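Local coordinates for vestitone reductase (Medicago sativa, PDB 2P4H), which catalyses the NADPH-dependent, stereospecific reduction of (3R)-vestitone, the penultimate step in making the defence compound medicarpin, at residues V4-G9 and W16-L21; G8-L13 and S43-L48; S27-I32 and E73-I78; F189-F194 and E204-L209. All blocks are in the same frame, centred on the assembly; numbering follows the deposited sequence.

Contact 1: residues V4-G9 and W16-L21; sequences VCVTGG and WIIKSL
V6 lays its side chain over the inner face of helix 12-23 and overlaps I17, I18 and L21. Its CG2 meets CD1 of L21 tip to tip, at 3.6 Å. That methyl is the branch on the backbone N side, opposite the carbonyl carbon, which leads it toward L21. The same CG2 lies 4.2 Å from CG2 of I17. CB of V6 sits 4.2 Å from CG1 of I18. Three residues of one helical turn meet a single valine.

V4, two residues back on the same face of the strand, crosses L21 at about a right angle. Its CG1 is 3.9 Å from L21 CD1, and that one leucine methyl serves both valines. At the other end I18 stretches out its chain (chi2 178°) and puts CD1 3.8 Å from CA of G9. The side chains that meet are all apolar, and every touching residue is buried.

The strand and helix segments run nearly antiparallel, at 163°, with their axes 9.5 Å apart. F79 of the neighbouring strand 77-80 and V28 of strand 27-31 continue the same apolar layer. This is the first beta-alpha-beta unit of a Rossmann fold. The turn between strand and helix carries the glycine-rich GxGxxG sequence, predicted to bind NADP(+).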
loop_
_atom_site.group_PDB
_atom_site.type_symbol
_atom_site.label_atom_id
_atom_site.label_comp_id
_atom_site.label_asym_id
_atom_site.label_seq_id
_atom_site.Cartn_x
_atom_site.Cartn_y
_atom_site.Cartn_z
ATOM N N VAL A 4 0.667 -17.192 -6.624
ATOM C CA VAL A 4 -0.010 -16.166 -5.842
ATOM C C VAL A 4 -0.841 -15.281 -6.764
ATOM O O VAL A 4 -0.374 -14.871 -7.827
ATOM C CB VAL A 4 1.008 -15.277 -5.083
ATOM C CG1 VAL A 4 0.286 -14.156 -4.347
ATOM C CG2 VAL A 4 1.801 -16.127 -4.100
ATOM N N CYS A 5 -2.078 -15.003 -6.364
ATOM C CA CYS A 5 -2.949 -14.142 -7.157
ATOM C C CYS A 5 -2.860 -12.726 -6.602
ATOM O O CYS A 5 -3.110 -12.504 -5.415
ATOM C CB CYS A 5 -4.400 -14.625 -7.097
ATOM S SG CYS A 5 -5.534 -13.622 -8.098
ATOM N N VAL A 6 -2.506 -11.783 -7.468
ATOM C CA VAL A 6 -2.369 -10.378 -7.093
ATOM C C VAL A 6 -3.383 -9.530 -7.855
ATOM O O VAL A 6 -3.386 -9.531 -9.084
ATOM C CB VAL A 6 -0.960 -9.839 -7.449
ATOM C CG1 VAL A 6 -0.829 -8.385 -7.019
ATOM C CG2 VAL A 6 0.117 -10.687 -6.787
ATOM N N THR A 7 -4.245 -8.813 -7.143
ATOM C CA THR A 7 -5.203 -7.950 -7.824
ATOM C C THR A 7 -4.549 -6.583 -8.008
ATOM O O THR A 7 -3.597 -6.249 -7.299
ATOM C CB THR A 7 -6.506 -7.768 -7.024
ATOM O OG1 THR A 7 -6.218 -7.098 -5.790
ATOM C CG2 THR A 7 -7.148 -9.114 -6.742
ATOM N N GLY A 8 -5.053 -5.803 -8.961
ATOM C CA GLY A 8 -4.492 -4.487 -9.220
ATOM C C GLY A 8 -3.072 -4.583 -9.750
ATOM O O GLY A 8 -2.209 -3.780 -9.392
ATOM N N GLY A 9 -2.844 -5.552 -10.631
ATOM C CA GLY A 9 -1.521 -5.788 -11.185
ATOM C C GLY A 9 -0.789 -4.658 -11.883
ATOM O O GLY A 9 0.442 -4.657 -11.918
ATOM N N TRP A 16 4.747 -3.755 -8.377
ATOM C CA TRP A 16 6.006 -3.981 -7.678
ATOM C C TRP A 16 5.970 -5.339 -6.986
ATOM O O TRP A 16 6.966 -6.062 -6.961
ATOM C CB TRP A 16 6.290 -2.882 -6.650
ATOM C CG TRP A 16 7.691 -2.997 -6.142
ATOM C CD1 TRP A 16 8.113 -3.657 -5.022
ATOM C CD2 TRP A 16 8.874 -2.564 -6.821
ATOM N NE1 TRP A 16 9.490 -3.668 -4.968
ATOM C CE2 TRP A 16 9.979 -3.003 -6.062
ATOM C CE3 TRP A 16 9.106 -1.849 -8.006
ATOM C CZ2 TRP A 16 11.302 -2.751 -6.449
ATOM C CZ3 TRP A 16 10.417 -1.602 -8.392
ATOM C CH2 TRP A 16 11.498 -2.051 -7.616
ATOM N N ILE A 17 4.817 -5.687 -6.425
ATOM C CA ILE A 17 4.668 -6.972 -5.757
ATOM C C ILE A 17 4.815 -8.119 -6.764
ATOM O O ILE A 17 5.395 -9.156 -6.440
ATOM C CB ILE A 17 3.311 -7.046 -5.014
ATOM C CG1 ILE A 17 3.398 -6.203 -3.736
ATOM C CG2 ILE A 17 2.953 -8.492 -4.684
ATOM C CD1 ILE A 17 2.120 -6.169 -2.914
ATOM N N ILE A 18 4.306 -7.937 -7.982
ATOM C CA ILE A 18 4.440 -8.976 -9.003
ATOM C C ILE A 18 5.927 -9.153 -9.322
ATOM O O ILE A 18 6.425 -10.274 -9.419
ATOM C CB ILE A 18 3.668 -8.603 -10.289
ATOM C CG1 ILE A 18 2.162 -8.715 -10.028
ATOM C CG2 ILE A 18 4.093 -9.507 -11.447
ATOM C CD1 ILE A 18 1.296 -8.326 -11.198
ATOM N N LYS A 19 6.629 -8.034 -9.474
ATOM C CA LYS A 19 8.063 -8.052 -9.753
ATOM C C LYS A 19 8.778 -8.843 -8.655
ATOM O O LYS A 19 9.584 -9.738 -8.930
ATOM C CB LYS A 19 8.588 -6.612 -9.791
ATOM C CG LYS A 19 10.095 -6.470 -9.894
ATOM C CD LYS A 19 10.481 -4.996 -9.900
ATOM C CE LYS A 19 11.990 -4.791 -9.927
ATOM N NZ LYS A 19 12.654 -5.267 -8.685
ATOM N N SER A 20 8.463 -8.511 -7.408
ATOM C CA SER A 20 9.053 -9.154 -6.242
ATOM C C SER A 20 8.758 -10.650 -6.173
ATOM O O SER A 20 9.650 -11.457 -5.904
ATOM C CB SER A 20 8.541 -8.471 -4.972
ATOM O OG SER A 20 8.949 -9.163 -3.806
ATOM N N LEU A 21 7.505 -11.021 -6.405
ATOM C CA LEU A 21 7.122 -12.427 -6.363
ATOM C C LEU A 21 7.898 -13.241 -7.391
ATOM O O LEU A 21 8.385 -14.332 -7.093
ATOM C CB LEU A 21 5.619 -12.571 -6.611
ATOM C CG LEU A 21 4.716 -12.215 -5.427
ATOM C CD1 LEU A 21 3.272 -12.092 -5.894
ATOM C CD2 LEU A 21 4.848 -13.287 -4.348
#

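Contact 2: residues G8-L13 and S43-L48; sequences GGTGFL and SFLTNL
T10 and F44 cross at about a right angle, with T10 at the edge of the phenyl ring. CB of T10 lies near the ring plane, 3.8 Å from CZ of F44. F44 reaches this place with CG set between its backbone N and carbonyl carbon (chi1 69°). T10 belongs to the glycine-rich loop of the Rossmann fold, predicted to bind NADP(+). The loop makes a type I turn from G8 to G11, closed by G11 N to G8 O. G11 stands at the N-cap position of helix 12-23.

L45 comes to the loop one residue further along helix 43-46. It too crosses T10 at about a right angle, and its CD1 lies 3.9 Å from CG2 of T10. Behind it L45 packs on L55 and F57 of strand 55-57, while F44 leans on S15 and P197. Cutting L45 back to an alanine would remove both methyls and would probably leave a gap beside T10 CG2 and the G9 carbonyl.

L45 also meets a backbone carbonyl. The forked end of L45 points at the oxygen of G9, with both methyls on one side of it: O of G9 is 3.5 Å from L45 CD1 and 3.7 Å from L45 CD2.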
loop_
_atom_site.group_PDB
_atom_site.type_symbol
_atom_site.label_atom_id
_atom_site.label_comp_id
_atom_site.label_asym_id
_atom_site.label_seq_id
_atom_site.Cartn_x
_atom_site.Cartn_y
_atom_site.Cartn_z
ATOM N N GLY A 8 -5.053 -5.803 -8.961
ATOM C CA GLY A 8 -4.492 -4.487 -9.220
ATOM C C GLY A 8 -3.072 -4.583 -9.750
ATOM O O GLY A 8 -2.209 -3.780 -9.392
ATOM N N GLY A 9 -2.844 -5.552 -10.631
ATOM C CA GLY A 9 -1.521 -5.788 -11.185
ATOM C C GLY A 9 -0.789 -4.658 -11.883
ATOM O O GLY A 9 0.442 -4.657 -11.918
ATOM N N THR A 10 -1.518 -3.704 -12.454
ATOM C CA THR A 10 -0.855 -2.599 -13.139
ATOM C C THR A 10 -0.684 -1.373 -12.250
ATOM O O THR A 10 -0.144 -0.356 -12.682
ATOM C CB THR A 10 -1.608 -2.187 -14.423
ATOM O OG1 THR A 10 -2.958 -1.842 -14.103
ATOM C CG2 THR A 10 -1.596 -3.325 -15.438
ATOM N N GLY A 11 -1.145 -1.465 -11.007
ATOM C CA GLY A 11 -0.992 -0.347 -10.095
ATOM C C GLY A 11 0.428 -0.295 -9.557
ATOM O O GLY A 11 1.195 -1.240 -9.720
ATOM N N PHE A 12 0.780 0.813 -8.916
ATOM C CA PHE A 12 2.111 0.983 -8.343
ATOM C C PHE A 12 2.493 -0.168 -7.408
ATOM O O PHE A 12 3.498 -0.851 -7.623
ATOM C CB PHE A 12 2.166 2.336 -7.611
ATOM C CG PHE A 12 3.337 2.502 -6.672
ATOM C CD1 PHE A 12 4.626 2.122 -7.041
ATOM C CD2 PHE A 12 3.149 3.096 -5.427
ATOM C CE1 PHE A 12 5.708 2.334 -6.182
ATOM C CE2 PHE A 12 4.222 3.314 -4.566
ATOM C CZ PHE A 12 5.501 2.934 -4.942
ATOM N N LEU A 13 1.693 -0.400 -6.375
ATOM C CA LEU A 13 2.012 -1.467 -5.433
ATOM C C LEU A 13 1.874 -2.857 -6.050
ATOM O O LEU A 13 2.758 -3.705 -5.899
ATOM C CB LEU A 13 1.123 -1.365 -4.189
ATOM C CG LEU A 13 1.438 -2.415 -3.121
ATOM C CD1 LEU A 13 2.886 -2.281 -2.668
ATOM C CD2 LEU A 13 0.485 -2.252 -1.947
ATOM N N SER A 43 3.181 -4.279 -21.078
ATOM C CA SER A 43 4.562 -4.620 -21.392
ATOM C C SER A 43 5.497 -4.480 -20.198
ATOM O O SER A 43 6.424 -5.275 -20.037
ATOM C CB SER A 43 5.068 -3.756 -22.551
ATOM O OG SER A 43 4.348 -4.034 -23.739
ATOM N N PHE A 44 5.260 -3.481 -19.351
ATOM C CA PHE A 44 6.120 -3.285 -18.192
ATOM C C PHE A 44 5.994 -4.448 -17.214
ATOM O O PHE A 44 6.823 -4.608 -16.320
ATOM C CB PHE A 44 5.816 -1.943 -17.509
ATOM C CG PHE A 44 4.483 -1.885 -16.822
ATOM C CD1 PHE A 44 4.370 -2.196 -15.470
ATOM C CD2 PHE A 44 3.345 -1.494 -17.518
ATOM C CE1 PHE A 44 3.143 -2.112 -14.822
ATOM C CE2 PHE A 44 2.112 -1.409 -16.879
ATOM C CZ PHE A 44 2.011 -1.717 -15.526
ATOM N N LEU A 45 4.960 -5.265 -17.397
ATOM C CA LEU A 45 4.753 -6.438 -16.556
ATOM C C LEU A 45 5.270 -7.687 -17.266
ATOM O O LEU A 45 6.019 -8.471 -16.693
ATOM C CB LEU A 45 3.266 -6.628 -16.227
ATOM C CG LEU A 45 2.619 -5.681 -15.212
ATOM C CD1 LEU A 45 1.154 -6.057 -15.032
ATOM C CD2 LEU A 45 3.358 -5.768 -13.879
ATOM N N THR A 46 4.874 -7.863 -18.525
ATOM C CA THR A 46 5.294 -9.030 -19.292
ATOM C C THR A 46 6.791 -9.045 -19.592
ATOM O O THR A 46 7.349 -10.091 -19.926
ATOM C CB THR A 46 4.508 -9.147 -20.621
ATOM O OG1 THR A 46 4.678 -7.955 -21.395
ATOM C CG2 THR A 46 3.027 -9.355 -20.341
ATOM N N ASN A 47 7.436 -7.889 -19.467
ATOM C CA ASN A 47 8.871 -7.798 -19.711
ATOM C C ASN A 47 9.667 -8.062 -18.437
ATOM O O ASN A 47 10.892 -8.171 -18.476
ATOM C CB ASN A 47 9.242 -6.422 -20.272
ATOM C CG ASN A 47 8.798 -6.242 -21.713
ATOM O OD1 ASN A 47 9.053 -7.096 -22.561
ATOM N ND2 ASN A 47 8.138 -5.125 -21.998
ATOM N N LEU A 48 8.973 -8.164 -17.307
ATOM C CA LEU A 48 9.644 -8.429 -16.041
ATOM C C LEU A 48 10.286 -9.810 -16.098
ATOM O O LEU A 48 9.722 -10.746 -16.665
ATOM C CB LEU A 48 8.650 -8.382 -14.877
ATOM C CG LEU A 48 7.986 -7.049 -14.519
ATOM C CD1 LEU A 48 6.978 -7.286 -13.403
ATOM C CD2 LEU A 48 9.035 -6.033 -14.083
#

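Contact 3: residues S27-I32 and E73-I78; sequences SVNTTI and EGCVGI
N29 and C75 supply the side-chain packing of this contact. The amide end of N29 lies against SG of C75. Both side chains leave the backbone in the same way. CG of N29 and SG of C75 each point away from their own carbonyl carbon, on the side of the backbone N (chi1 -79° for N29, -70° for C75). The overlap is small, 71 Å² in all, and N29 gives the larger share. E73 takes part at the margin, and its carboxylate leads away from N29. N29 and C75 are buried, whereas E73 is exposed.

The backbones stay well apart, with the CA atoms of N29 and C75 8.3 Å from each other. Strands 27-31 and 77-80 are not neighbours in the parallel Rossmann sheet. Strand 3-7 lies between them, and the contact passes over strand 3-7 near the start of strand 77-80.

Polar bonds run to that middle strand instead. Backbone bonds join N29 to V4 and V6, and C5 to G77. R3 and C5 of the middle strand touch C75, and R3 also touches N29.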
loop_
_atom_site.group_PDB
_atom_site.type_symbol
_atom_site.label_atom_id
_atom_site.label_comp_id
_atom_site.label_asym_id
_atom_site.label_seq_id
_atom_site.Cartn_x
_atom_site.Cartn_y
_atom_site.Cartn_z
ATOM N N SER A 27 5.095 -18.040 -8.875
ATOM C CA SER A 27 4.418 -17.868 -10.149
ATOM C C SER A 27 3.307 -16.883 -9.783
ATOM O O SER A 27 2.920 -16.794 -8.611
ATOM C CB SER A 27 3.851 -19.195 -10.670
ATOM O OG SER A 27 3.052 -19.856 -9.707
ATOM N N VAL A 28 2.791 -16.148 -10.759
ATOM C CA VAL A 28 1.781 -15.139 -10.464
ATOM C C VAL A 28 0.572 -15.071 -11.387
ATOM O O VAL A 28 0.704 -15.120 -12.608
ATOM C CB VAL A 28 2.432 -13.733 -10.458
ATOM C CG1 VAL A 28 1.397 -12.667 -10.135
ATOM C CG2 VAL A 28 3.575 -13.698 -9.459
ATOM N N ASN A 29 -0.605 -14.960 -10.778
ATOM C CA ASN A 29 -1.861 -14.793 -11.500
ATOM C C ASN A 29 -2.230 -13.362 -11.141
ATOM O O ASN A 29 -2.063 -12.956 -9.991
ATOM C CB ASN A 29 -2.955 -15.722 -10.966
ATOM C CG ASN A 29 -2.834 -17.143 -11.478
ATOM O OD1 ASN A 29 -3.580 -18.026 -11.049
ATOM N ND2 ASN A 29 -1.909 -17.372 -12.402
ATOM N N THR A 30 -2.719 -12.588 -12.098
ATOM C CA THR A 30 -3.084 -11.217 -11.782
ATOM C C THR A 30 -4.322 -10.736 -12.520
ATOM O O THR A 30 -4.631 -11.200 -13.625
ATOM C CB THR A 30 -1.905 -10.241 -12.070
ATOM O OG1 THR A 30 -2.209 -8.942 -11.539
ATOM C CG2 THR A 30 -1.662 -10.114 -13.570
ATOM N N THR A 31 -5.042 -9.826 -11.875
ATOM C CA THR A 31 -6.225 -9.199 -12.443
ATOM C C THR A 31 -5.862 -7.717 -12.431
ATOM O O THR A 31 -5.183 -7.248 -11.511
ATOM C CB THR A 31 -7.497 -9.468 -11.593
ATOM O OG1 THR A 31 -7.318 -8.968 -10.263
ATOM C CG2 THR A 31 -7.781 -10.957 -11.531
ATOM N N ILE A 32 -6.280 -6.988 -13.458
ATOM C CA ILE A 32 -5.940 -5.573 -13.552
ATOM C C ILE A 32 -7.126 -4.665 -13.844
ATOM O O ILE A 32 -8.186 -5.119 -14.276
ATOM C CB ILE A 32 -4.871 -5.344 -14.645
ATOM C CG1 ILE A 32 -5.447 -5.692 -16.020
ATOM C CG2 ILE A 32 -3.650 -6.215 -14.372
ATOM C CD1 ILE A 32 -4.483 -5.473 -17.169
ATOM N N GLU A 73 -7.530 -20.244 -8.530
ATOM C CA GLU A 73 -7.419 -21.695 -8.555
ATOM C C GLU A 73 -5.971 -22.140 -8.370
ATOM O O GLU A 73 -5.073 -21.679 -9.074
ATOM C CB GLU A 73 -7.962 -22.239 -9.880
ATOM C CG GLU A 73 -7.845 -23.751 -10.027
ATOM C CD GLU A 73 -8.715 -24.505 -9.040
ATOM O OE1 GLU A 73 -8.576 -25.743 -8.948
ATOM O OE2 GLU A 73 -9.545 -23.863 -8.361
ATOM N N GLY A 74 -5.754 -23.034 -7.409
ATOM C CA GLY A 74 -4.421 -23.550 -7.147
ATOM C C GLY A 74 -3.430 -22.607 -6.488
ATOM O O GLY A 74 -2.260 -22.959 -6.325
ATOM N N CYS A 75 -3.881 -21.417 -6.101
ATOM C CA CYS A 75 -2.995 -20.442 -5.469
ATOM C C CYS A 75 -2.774 -20.681 -3.980
ATOM O O CYS A 75 -3.679 -21.105 -3.264
ATOM C CB CYS A 75 -3.538 -19.026 -5.678
ATOM S SG CYS A 75 -3.432 -18.444 -7.378
ATOM N N VAL A 76 -1.558 -20.399 -3.521
ATOM C CA VAL A 76 -1.214 -20.568 -2.115
ATOM C C VAL A 76 -1.460 -19.265 -1.364
ATOM O O VAL A 76 -1.540 -19.246 -0.139
ATOM C CB VAL A 76 0.267 -20.984 -1.943
ATOM C CG1 VAL A 76 0.508 -22.323 -2.623
ATOM C CG2 VAL A 76 1.186 -19.919 -2.526
ATOM N N GLY A 77 -1.583 -18.172 -2.110
ATOM C CA GLY A 77 -1.831 -16.889 -1.484
ATOM C C GLY A 77 -2.566 -15.931 -2.399
ATOM O O GLY A 77 -2.531 -16.072 -3.623
ATOM N N ILE A 78 -3.251 -14.968 -1.790
ATOM C CA ILE A 78 -3.980 -13.940 -2.518
ATOM C C ILE A 78 -3.589 -12.604 -1.902
ATOM O O ILE A 78 -3.734 -12.408 -0.691
ATOM C CB ILE A 78 -5.517 -14.098 -2.391
ATOM C CG1 ILE A 78 -5.979 -15.397 -3.059
ATOM C CG2 ILE A 78 -6.218 -12.901 -3.033
ATOM C CD1 ILE A 78 -7.449 -15.724 -2.801
#

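Contact 4: residues F189-F194 and E204-L209; sequences FIVGRF and EKALVL
F189, A206 and V191 bury the most surface here, and K205 adds a share from the solvent side. F189 and K205 cross at about a right angle. The lysine's aliphatic chain comes up to the rim of the ring, not over a face. CE1 of F189 is 3.8 Å from CD of K205, which lies in the ring plane. CB of K205 is equally close to CE1 but lies off the plane. The lysine then bends at its last torsion (chi4 -54°). Its NZ makes a long, weak ion pair with D201. F222 meets F189 edge-to-face.

V191 faces the same helix two residues on. Its CG2 meets CB of A206 at 3.6 Å. The small alanine is consistent with the close approach of helix 201-206 to strand 189-191, where the CA atoms of F189 and A206 are 7.4 Å apart. M224 touches both V191 and A206.

The strand belongs to a small mixed sheet, paired with strand 219-226, apart from the seven-stranded Rossmann sheet. Across the two segments the pairing is carbon on carbon. It rests on apolar packing, partly buried, with K205 on the exposed rim. The lysine lends its methylenes while its ammonium group is led away from the ring.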
loop_
_atom_site.group_PDB
_atom_site.type_symbol
_atom_site.label_atom_id
_atom_site.label_comp_id
_atom_site.label_asym_id
_atom_site.label_seq_id
_atom_site.Cartn_x
_atom_site.Cartn_y
_atom_site.Cartn_z
ATOM N N PHE A 189 2.647 6.321 3.489
ATOM C CA PHE A 189 3.081 6.739 2.156
ATOM C C PHE A 189 4.080 5.683 1.680
ATOM O O PHE A 189 5.113 5.470 2.320
ATOM C CB PHE A 189 3.776 8.103 2.213
ATOM C CG PHE A 189 2.834 9.270 2.275
ATOM C CD1 PHE A 189 2.430 9.916 1.113
ATOM C CD2 PHE A 189 2.355 9.730 3.499
ATOM C CE1 PHE A 189 1.561 11.008 1.166
ATOM C CE2 PHE A 189 1.485 10.819 3.561
ATOM C CZ PHE A 189 1.089 11.457 2.394
ATOM N N ILE A 190 3.760 5.015 0.575
ATOM C CA ILE A 190 4.629 3.981 0.004
ATOM C C ILE A 190 5.550 4.649 -1.015
ATOM O O ILE A 190 5.082 5.270 -1.975
ATOM C CB ILE A 190 3.787 2.894 -0.676
ATOM C CG1 ILE A 190 2.785 2.317 0.332
ATOM C CG2 ILE A 190 4.690 1.798 -1.224
ATOM C CD1 ILE A 190 1.745 1.423 -0.303
ATOM N N VAL A 191 6.859 4.505 -0.814
ATOM C CA VAL A 191 7.842 5.169 -1.668
ATOM C C VAL A 191 9.020 4.278 -2.064
ATOM O O VAL A 191 9.457 3.432 -1.289
ATOM C CB VAL A 191 8.386 6.423 -0.925
ATOM C CG1 VAL A 191 9.415 7.160 -1.774
ATOM C CG2 VAL A 191 7.225 7.347 -0.558
ATOM N N GLY A 192 9.530 4.483 -3.278
ATOM C CA GLY A 192 10.671 3.719 -3.763
ATOM C C GLY A 192 10.717 3.755 -5.274
ATOM O O GLY A 192 10.210 4.693 -5.889
ATOM N N ARG A 193 11.354 2.759 -5.884
ATOM C CA ARG A 193 11.383 2.700 -7.340
ATOM C C ARG A 193 10.006 2.192 -7.750
ATOM O O ARG A 193 9.246 1.699 -6.916
ATOM C CB ARG A 193 12.442 1.714 -7.843
ATOM C CG ARG A 193 13.882 2.097 -7.566
ATOM C CD ARG A 193 14.819 1.143 -8.302
ATOM N NE ARG A 193 14.587 1.185 -9.743
ATOM C CZ ARG A 193 15.103 2.096 -10.564
ATOM N NH1 ARG A 193 15.900 3.049 -10.097
ATOM N NH2 ARG A 193 14.802 2.066 -11.855
ATOM N N PHE A 194 9.681 2.316 -9.030
ATOM C CA PHE A 194 8.399 1.845 -9.536
ATOM C C PHE A 194 8.525 1.445 -10.997
ATOM O O PHE A 194 9.405 1.934 -11.708
ATOM C CB PHE A 194 7.321 2.926 -9.359
ATOM C CG PHE A 194 7.676 4.263 -9.963
ATOM C CD1 PHE A 194 7.295 4.583 -11.267
ATOM C CD2 PHE A 194 8.371 5.211 -9.218
ATOM C CE1 PHE A 194 7.601 5.832 -11.812
ATOM C CE2 PHE A 194 8.682 6.459 -9.751
ATOM C CZ PHE A 194 8.297 6.774 -11.052
ATOM N N GLU A 204 4.943 11.368 -5.587
ATOM C CA GLU A 204 4.903 12.783 -5.934
ATOM C C GLU A 204 4.778 13.611 -4.654
ATOM O O GLU A 204 5.449 14.632 -4.492
ATOM C CB GLU A 204 3.727 13.068 -6.875
ATOM C CG GLU A 204 3.597 14.537 -7.265
ATOM C CD GLU A 204 2.664 14.746 -8.440
ATOM O OE1 GLU A 204 1.609 14.082 -8.491
ATOM O OE2 GLU A 204 2.985 15.584 -9.307
ATOM N N LYS A 205 3.934 13.159 -3.733
ATOM C CA LYS A 205 3.750 13.874 -2.477
ATOM C C LYS A 205 4.984 13.794 -1.584
ATOM O O LYS A 205 5.370 14.786 -0.965
ATOM C CB LYS A 205 2.528 13.328 -1.733
ATOM C CG LYS A 205 1.215 13.618 -2.440
ATOM C CD LYS A 205 0.029 13.086 -1.661
ATOM C CE LYS A 205 -1.270 13.418 -2.374
ATOM N NZ LYS A 205 -1.373 14.874 -2.664
ATOM N N ALA A 206 5.600 12.617 -1.516
ATOM C CA ALA A 206 6.791 12.428 -0.691
ATOM C C ALA A 206 7.976 13.257 -1.185
ATOM O O ALA A 206 8.856 13.627 -0.401
ATOM C CB ALA A 206 7.168 10.949 -0.658
ATOM N N LEU A 207 7.998 13.546 -2.485
ATOM C CA LEU A 207 9.089 14.317 -3.077
ATOM C C LEU A 207 8.746 15.786 -3.297
ATOM O O LEU A 207 9.363 16.460 -4.120
ATOM C CB LEU A 207 9.515 13.687 -4.408
ATOM C CG LEU A 207 10.097 12.273 -4.331
ATOM C CD1 LEU A 207 10.593 11.849 -5.708
ATOM C CD2 LEU A 207 11.240 12.237 -3.324
ATOM N N VAL A 208 7.774 16.289 -2.545
ATOM C CA VAL A 208 7.355 17.675 -2.679
ATOM C C VAL A 208 8.510 18.682 -2.585
ATOM O O VAL A 208 8.501 19.701 -3.278
ATOM C CB VAL A 208 6.258 18.019 -1.632
ATOM C CG1 VAL A 208 6.797 17.853 -0.220
ATOM C CG2 VAL A 208 5.744 19.432 -1.860
ATOM N N LEU A 209 9.509 18.403 -1.753
ATOM C CA LEU A 209 10.625 19.338 -1.616
ATOM C C LEU A 209 11.551 19.393 -2.833
ATOM O O LEU A 209 12.261 20.382 -3.024
ATOM C CB LEU A 209 11.440 19.032 -0.352
ATOM C CG LEU A 209 10.738 19.241 0.995
ATOM C CD1 LEU A 209 11.752 19.021 2.113
ATOM C CD2 LEU A 209 10.147 20.645 1.086
#

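How the contacts relate
Contacts 1 and 2 share G8 and G9, and their centres are 8 Å apart. I18 CD1 and L45 CD2, 4.2 Å apart, join their apolar layers. Contact 3 lies 8 Å from contact 1, centre to centre, in the same sheet. V6 O and T30 OG1, 2.8 Å apart, probably form a hydrogen bond there. G9 N is likewise 3.0 Å from T31 O, which ties the glycine loop to strand 27-31. The predicted NADP(+) site runs through contacts 1 and 2. Contact 4 stands about 18 Å from contact 2 between centres. F12 bridges them, with CE2 3.4 Å from I190 O. Contacts 3 and 4 do not touch.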